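Long-range contacts in spike protein S1 (Bat coronavirus HKU9, PDB 5GYQ), which probably attaches the virion to the host cell through a receptor, this chain being the putative receptor-binding domain of the spike: residues V37-P42 against H103-L107; A114-F119 against F132-I137; C48-S52 against F98-L102. All blocks are in the same frame, centred on the assembly; numbering follows the deposited sequence.

Contact 1. Residues V37-P42 against H103-L107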
# COMPACT_ATOMS: atom_id res chain seq x y z
N VAL A 37 7.49 -3.80 7.56
CA VAL A 37 6.43 -2.95 7.02
C VAL A 37 5.61 -2.29 8.12
O VAL A 37 4.65 -1.58 7.83
CB VAL A 37 5.49 -3.76 6.10
CG1 VAL A 37 6.26 -4.33 4.93
CG2 VAL A 37 4.81 -4.86 6.89
N VAL A 38 5.98 -2.53 9.37
CA VAL A 38 5.28 -1.91 10.49
C VAL A 38 6.24 -1.14 11.41
O VAL A 38 6.39 0.08 11.28
CB VAL A 38 4.51 -2.95 11.33
CG1 VAL A 38 3.69 -2.25 12.42
CG2 VAL A 38 3.60 -3.79 10.44
N ASP A 39 6.89 -1.85 12.33
CA ASP A 39 7.68 -1.21 13.38
C ASP A 39 8.87 -0.42 12.87
O ASP A 39 9.09 0.72 13.29
CB ASP A 39 8.16 -2.27 14.38
CG ASP A 39 7.01 -3.00 15.04
OD1 ASP A 39 6.56 -2.55 16.12
OD2 ASP A 39 6.56 -4.03 14.50
N SER A 40 9.65 -1.02 11.97
CA SER A 40 10.88 -0.40 11.48
C SER A 40 10.63 0.90 10.72
O SER A 40 11.47 1.79 10.72
CB SER A 40 11.64 -1.38 10.58
OG SER A 40 12.10 -2.49 11.33
N LEU A 41 9.46 1.01 10.09
CA LEU A 41 9.10 2.22 9.35
C LEU A 41 8.83 3.39 10.28
O LEU A 41 8.25 3.21 11.36
CB LEU A 41 7.88 1.96 8.47
CG LEU A 41 8.07 0.98 7.31
CD1 LEU A 41 6.77 0.77 6.57
CD2 LEU A 41 9.14 1.50 6.36
N PRO A 42 9.25 4.60 9.88
CA PRO A 42 8.97 5.83 10.62
C PRO A 42 7.51 6.25 10.45
O PRO A 42 7.19 7.00 9.53
CB PRO A 42 9.92 6.85 9.99
CG PRO A 42 10.13 6.35 8.61
CD PRO A 42 10.09 4.85 8.70
N HIS A 103 -0.78 1.95 6.32
CA HIS A 103 0.40 2.43 7.02
C HIS A 103 1.13 3.50 6.22
O HIS A 103 1.83 3.21 5.25
CB HIS A 103 1.35 1.27 7.32
CG HIS A 103 2.44 1.61 8.29
ND1 HIS A 103 3.34 0.69 8.75
CD2 HIS A 103 2.75 2.78 8.90
CE1 HIS A 103 4.18 1.27 9.60
NE2 HIS A 103 3.84 2.54 9.70
N ALA A 104 0.97 4.75 6.65
CA ALA A 104 1.67 5.87 6.04
C ALA A 104 2.89 6.22 6.88
O ALA A 104 2.81 6.36 8.10
CB ALA A 104 0.75 7.06 5.91
N PHE A 105 4.03 6.35 6.20
CA PHE A 105 5.30 6.60 6.88
C PHE A 105 6.08 7.72 6.19
O PHE A 105 5.85 8.01 5.01
CB PHE A 105 6.14 5.32 6.93
CG PHE A 105 6.38 4.69 5.58
CD1 PHE A 105 7.52 4.97 4.86
CD2 PHE A 105 5.46 3.80 5.05
CE1 PHE A 105 7.74 4.38 3.62
CE2 PHE A 105 5.67 3.21 3.81
CZ PHE A 105 6.82 3.51 3.10
N TYR A 106 6.99 8.34 6.93
CA TYR A 106 7.73 9.50 6.43
C TYR A 106 8.77 9.14 5.38
O TYR A 106 9.50 8.16 5.51
CB TYR A 106 8.40 10.23 7.60
CG TYR A 106 7.43 10.95 8.50
CD1 TYR A 106 6.99 12.23 8.20
CD2 TYR A 106 6.94 10.34 9.65
CE1 TYR A 106 6.09 12.89 9.02
CE2 TYR A 106 6.04 10.99 10.48
CZ TYR A 106 5.62 12.27 10.16
OH TYR A 106 4.72 12.92 10.98
N LEU A 107 8.83 9.96 4.33
CA LEU A 107 9.84 9.84 3.28
C LEU A 107 10.73 11.07 3.27
O LEU A 107 11.83 11.04 2.72
CB LEU A 107 9.19 9.66 1.91
CG LEU A 107 8.66 8.28 1.53
CD1 LEU A 107 7.98 8.34 0.18
CD2 LEU A 107 9.80 7.27 1.51

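Contact 2. Residues A114-F119 against F132-I137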
# COMPACT_ATOMS: atom_id res chain seq x y z
N ALA A 114 3.00 11.79 -9.42
CA ALA A 114 2.29 11.39 -10.63
C ALA A 114 0.94 10.76 -10.31
O ALA A 114 0.87 9.59 -9.94
CB ALA A 114 3.14 10.44 -11.46
N VAL A 115 -0.12 11.55 -10.46
CA VAL A 115 -1.46 11.11 -10.11
C VAL A 115 -2.40 11.26 -11.30
O VAL A 115 -2.56 12.35 -11.83
CB VAL A 115 -2.02 11.91 -8.92
CG1 VAL A 115 -3.43 11.46 -8.58
CG2 VAL A 115 -1.10 11.77 -7.72
N ALA A 116 -3.01 10.16 -11.72
CA ALA A 116 -3.98 10.20 -12.82
C ALA A 116 -5.22 10.95 -12.38
O ALA A 116 -5.66 10.82 -11.24
CB ALA A 116 -4.33 8.80 -13.29
N ASN A 117 -5.79 11.75 -13.28
CA ASN A 117 -6.99 12.51 -12.94
C ASN A 117 -8.10 12.32 -13.97
O ASN A 117 -9.00 13.14 -14.09
CB ASN A 117 -6.65 13.99 -12.78
CG ASN A 117 -6.43 14.70 -14.10
OD1 ASN A 117 -5.90 14.12 -15.05
ND2 ASN A 117 -6.85 15.96 -14.17
N ARG A 118 -8.03 11.21 -14.70
CA ARG A 118 -9.06 10.83 -15.66
C ARG A 118 -9.00 9.32 -15.89
O ARG A 118 -8.02 8.68 -15.50
CB ARG A 118 -8.90 11.59 -16.98
CG ARG A 118 -7.55 11.39 -17.64
CD ARG A 118 -7.22 12.51 -18.60
NE ARG A 118 -7.79 12.31 -19.93
CZ ARG A 118 -7.08 12.26 -21.05
NH1 ARG A 118 -5.77 12.41 -21.02
NH2 ARG A 118 -7.70 12.07 -22.21
N PHE A 119 -10.04 8.77 -16.51
CA PHE A 119 -10.17 7.34 -16.79
C PHE A 119 -10.29 6.52 -15.50
O PHE A 119 -9.30 5.99 -15.00
CB PHE A 119 -9.00 6.83 -17.64
CG PHE A 119 -8.83 7.55 -18.95
CD1 PHE A 119 -9.87 7.60 -19.87
CD2 PHE A 119 -7.63 8.16 -19.28
CE1 PHE A 119 -9.72 8.25 -21.07
CE2 PHE A 119 -7.48 8.81 -20.49
CZ PHE A 119 -8.52 8.86 -21.38
N PHE A 132 -1.18 6.05 -21.59
CA PHE A 132 -1.79 7.00 -20.67
C PHE A 132 -0.94 7.17 -19.41
O PHE A 132 -0.72 8.30 -18.96
CB PHE A 132 -3.20 6.56 -20.28
CG PHE A 132 -3.81 7.40 -19.19
CD1 PHE A 132 -4.01 8.76 -19.38
CD2 PHE A 132 -4.17 6.84 -17.98
CE1 PHE A 132 -4.56 9.55 -18.38
CE2 PHE A 132 -4.72 7.62 -16.98
CZ PHE A 132 -4.92 8.97 -17.18
N ILE A 133 -0.49 6.05 -18.87
CA ILE A 133 0.40 6.04 -17.70
C ILE A 133 1.62 6.91 -17.96
O ILE A 133 2.00 7.74 -17.12
CB ILE A 133 0.84 4.60 -17.36
CG1 ILE A 133 -0.34 3.80 -16.79
CG2 ILE A 133 2.00 4.61 -16.37
CD1 ILE A 133 -0.03 2.33 -16.56
N ASP A 134 2.24 6.70 -19.12
CA ASP A 134 3.37 7.52 -19.55
C ASP A 134 3.00 9.00 -19.58
O ASP A 134 3.81 9.84 -19.18
CB ASP A 134 3.87 7.08 -20.93
CG ASP A 134 4.54 5.71 -20.90
OD1 ASP A 134 5.05 5.31 -19.83
OD2 ASP A 134 4.56 5.03 -21.95
N THR A 135 1.79 9.34 -20.05
CA THR A 135 1.39 10.75 -20.03
C THR A 135 1.25 11.29 -18.60
O THR A 135 1.53 12.46 -18.36
CB THR A 135 0.06 11.02 -20.78
OG1 THR A 135 -1.02 10.40 -20.08
CG2 THR A 135 0.12 10.50 -22.20
N VAL A 136 0.80 10.45 -17.68
CA VAL A 136 0.64 10.89 -16.29
C VAL A 136 2.01 11.16 -15.64
O VAL A 136 2.26 12.21 -15.03
CB VAL A 136 -0.13 9.85 -15.45
CG1 VAL A 136 -0.15 10.24 -13.98
CG2 VAL A 136 -1.56 9.69 -15.98
N ILE A 137 2.91 10.19 -15.81
CA ILE A 137 4.27 10.31 -15.30
C ILE A 137 4.98 11.52 -15.91
O ILE A 137 5.66 12.26 -15.20
CB ILE A 137 5.08 9.02 -15.58
CG1 ILE A 137 4.49 7.86 -14.77
CG2 ILE A 137 6.54 9.22 -15.22
CD1 ILE A 137 5.11 6.52 -15.09
O HOH W 1 -3.04 12.61 -19.77

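Contact 3. Residues C48-S52 against F98-L102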
# COMPACT_ATOMS: atom_id res chain seq x y z
N CYS A 48 -6.00 0.78 11.27
CA CYS A 48 -6.38 -0.61 11.02
C CYS A 48 -7.89 -0.83 11.05
O CYS A 48 -8.62 -0.17 11.78
CB CYS A 48 -5.70 -1.53 12.03
SG CYS A 48 -3.91 -1.68 11.84
N TYR A 49 -8.33 -1.79 10.24
CA TYR A 49 -9.74 -2.15 10.12
C TYR A 49 -9.91 -3.66 10.24
O TYR A 49 -9.41 -4.42 9.40
CB TYR A 49 -10.31 -1.67 8.79
CG TYR A 49 -9.96 -0.24 8.45
CD1 TYR A 49 -10.78 0.81 8.85
CD2 TYR A 49 -8.81 0.07 7.73
CE1 TYR A 49 -10.47 2.12 8.54
CE2 TYR A 49 -8.49 1.37 7.42
CZ TYR A 49 -9.32 2.40 7.83
OH TYR A 49 -9.00 3.70 7.52
N GLY A 50 -10.62 -4.10 11.28
CA GLY A 50 -10.88 -5.51 11.49
C GLY A 50 -9.85 -6.15 12.40
O GLY A 50 -9.91 -7.35 12.69
N VAL A 51 -8.89 -5.35 12.85
CA VAL A 51 -7.81 -5.81 13.70
C VAL A 51 -7.18 -4.59 14.36
O VAL A 51 -7.21 -3.51 13.79
CB VAL A 51 -6.76 -6.62 12.89
CG1 VAL A 51 -6.19 -5.77 11.76
CG2 VAL A 51 -5.64 -7.14 13.79
N SER A 52 -6.64 -4.74 15.57
CA SER A 52 -5.94 -3.63 16.21
C SER A 52 -4.48 -3.65 15.77
O SER A 52 -3.93 -4.71 15.47
CB SER A 52 -6.05 -3.72 17.73
OG SER A 52 -5.24 -4.76 18.25
N PHE A 98 -12.83 -3.75 3.45
CA PHE A 98 -11.39 -3.88 3.63
C PHE A 98 -11.04 -4.38 5.02
O PHE A 98 -11.44 -3.79 6.02
CB PHE A 98 -10.70 -2.54 3.36
CG PHE A 98 -9.21 -2.58 3.57
CD1 PHE A 98 -8.40 -3.36 2.77
CD2 PHE A 98 -8.62 -1.81 4.56
CE1 PHE A 98 -7.03 -3.39 2.96
CE2 PHE A 98 -7.26 -1.83 4.76
CZ PHE A 98 -6.46 -2.62 3.96
N TYR A 99 -10.32 -5.50 5.07
CA TYR A 99 -9.78 -6.03 6.32
C TYR A 99 -8.27 -5.95 6.25
O TYR A 99 -7.64 -6.59 5.41
CB TYR A 99 -10.25 -7.47 6.54
CG TYR A 99 -9.55 -8.22 7.66
CD1 TYR A 99 -9.32 -7.62 8.89
CD2 TYR A 99 -9.16 -9.54 7.49
CE1 TYR A 99 -8.68 -8.31 9.91
CE2 TYR A 99 -8.53 -10.24 8.50
CZ TYR A 99 -8.29 -9.62 9.71
OH TYR A 99 -7.67 -10.32 10.72
N GLY A 100 -7.68 -5.13 7.12
CA GLY A 100 -6.24 -4.91 7.07
C GLY A 100 -5.82 -3.55 7.57
O GLY A 100 -6.50 -2.97 8.41
N CYS A 101 -4.71 -3.03 7.07
CA CYS A 101 -4.18 -1.77 7.59
C CYS A 101 -3.60 -0.82 6.54
O CYS A 101 -3.04 -1.24 5.53
CB CYS A 101 -3.09 -2.05 8.63
SG CYS A 101 -3.73 -2.80 10.15
N LEU A 102 -3.76 0.47 6.80
CA LEU A 102 -3.14 1.54 6.03
C LEU A 102 -1.99 2.11 6.83
O LEU A 102 -2.19 2.69 7.90
CB LEU A 102 -4.15 2.64 5.69
CG LEU A 102 -5.44 2.22 5.00
CD1 LEU A 102 -6.34 3.44 4.82
CD2 LEU A 102 -5.14 1.57 3.67

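Contact 1. Residues V37-P42 against H103-L107
Pro42 and Phe105 bring the loop 37-42 closest to strand 103-107, their CA atoms 5.3 Å apart. At the other end Val38 CA and His103 CA are 7.4 Å apart, so the two backbones diverge. One backbone hydrogen bond crosses the contact, from Tyr106 N to Pro42 O at 2.9 Å. The wider end is bridged by a side chain instead. His103 carries its CG anti to the backbone N (chi1 -167°), and this sends the imidazole across to the loop. His103 ND1 donates to Val37 O at 2.8 Å; the bond is bent to 139°, and the oxygen is at the ring edge, tilted somewhat from its plane. His103 CE1 lies 3.0 Å from Val38 O, also at the edge of the ring. NE2 is hydrogen-bonded to Thr43 OG1, so both ring nitrogens are held and the rotation of the imidazole is fixed. Between the two ends Leu41 reaches over the Phe105 ring. Leu41 CD1 sits above one face of the Phe105 ring, 4.0 Å from its centroid, a CH-pi contact placed toward the rim. Leu13 of helix 10-14 also packs on Phe105. Pro42 CG lies 3.6 Å from Tyr106 O at the exposed end. The contact is a loop laid against a strand of the antiparallel core sheet of the betacoronavirus S1 C-terminal domain, just before that loop enters the neighbouring strand 43-49.

Contact 2. Residues A114-F119 against F132-I137
Phe119 and Phe132 form a T-shaped pair, with the edge of Phe119 directed at the face of Phe132. The ring planes of Phe119 and Phe132 stand at 89° and their centroids are 4.8 Å apart. Phe119 CD2 lies over the centre of the Phe132 ring, 3.5 Å from Phe132 CE1. Val136 CG2, one helical turn on, lies against the opposite face, toward the rim. Phe132 has its CG anti to the backbone N (chi1 172°), and the ring is thereby held between Phe119 and its own helix. Arg118 CG adds to this close packing, 3.6 Å from Phe132 CE1. The tight part continues along the loop toward Ala114. Val136 CG1 presses on the backbone, 3.6 Å from Ala116 N, while Ala116 CB rests 3.9 Å from Phe132 CE2. Ala114 CB reaches the helix backbone at Ile137 CA, 4.0 Å away. No direct hydrogen bond joins the two segments. Phe119 and Arg118 are both exposed, and the looser part is the far end of the Arg118 chain, which bends at chi3 (-85°). Its guanidinium lies with one face over Phe119 CE2. Only a water links Arg118 NH1, by a weak bond, to Thr135 OG1. Val115 faces away from helix 130-139 and touches a bound N-acetylglucosamine. Residues 115-117 also touch helix 86-90, through Thr86 and Tyr90, so this part of the loop meets both helices.

Contact 3. Residues C48-S52 against F98-L102
Tyr49, on one face of the sheet, meets Phe98 and Leu102, while Cys48 and Cys101 join on the other. The Tyr49 and Phe98 side chains cross at about a right angle. Tyr49 CD2 comes to the edge of the Phe98 ring, 3.7 Å from Phe98 CD2. Leu102 CD1 approaches the edge of the tyrosine ring near its hydroxyl, 3.8 Å from Tyr49 OH. Arg82 makes a cation-pi contact with the same tyrosine. Tyr99 turns its ring to the 50-51 bend, with CG anti to the backbone N (chi1 169°). Tyr99 CE1 lies 3.2 Å from Gly50 O, and Val51 CB stands at the ring's edge. The backbones form an antiparallel pair. Tyr49 N donates to Gly100 O at 2.8 Å, and Gly100 N returns a bond to Tyr49 O at 2.9 Å. Next to this hydrogen-bonded pair, Cys48 and Cys101 are a non-hydrogen-bonded pair, with CA atoms 4.2 Å apart. Cys48 SG and Cys101 SG are bonded at 2.0 Å, with a disulfide torsion of 110°. The disulfide thus ties strand 43-49 covalently to strand 100-111 close to the end of their pairing, and fixes the register that the paired hydrogen bonds also define.

In the fold
Contacts 1 and 3 both use strand 100-111, at adjoining positions, and their centres are about 16 Å apart. Contact 3 is nested in the chain loop that contact 1 closes. Their first segments lie at the two ends of strand 43-49: 37-42 leads into it and 48-52 leads out. Contacts 1 and 3 are centred about 11 and 12 Å from the chain's centre, on the sheet. Contact 2 lies about 19 Å out, nearer the surface, on the opposite side of that centre from contact 3. Contact 3 is true antiparallel pairing with a disulfide. Contact 1 is a loop held to the strand by one backbone bond and a histidine. Contact 2, beside the glycan, relies on apolar and aromatic packing.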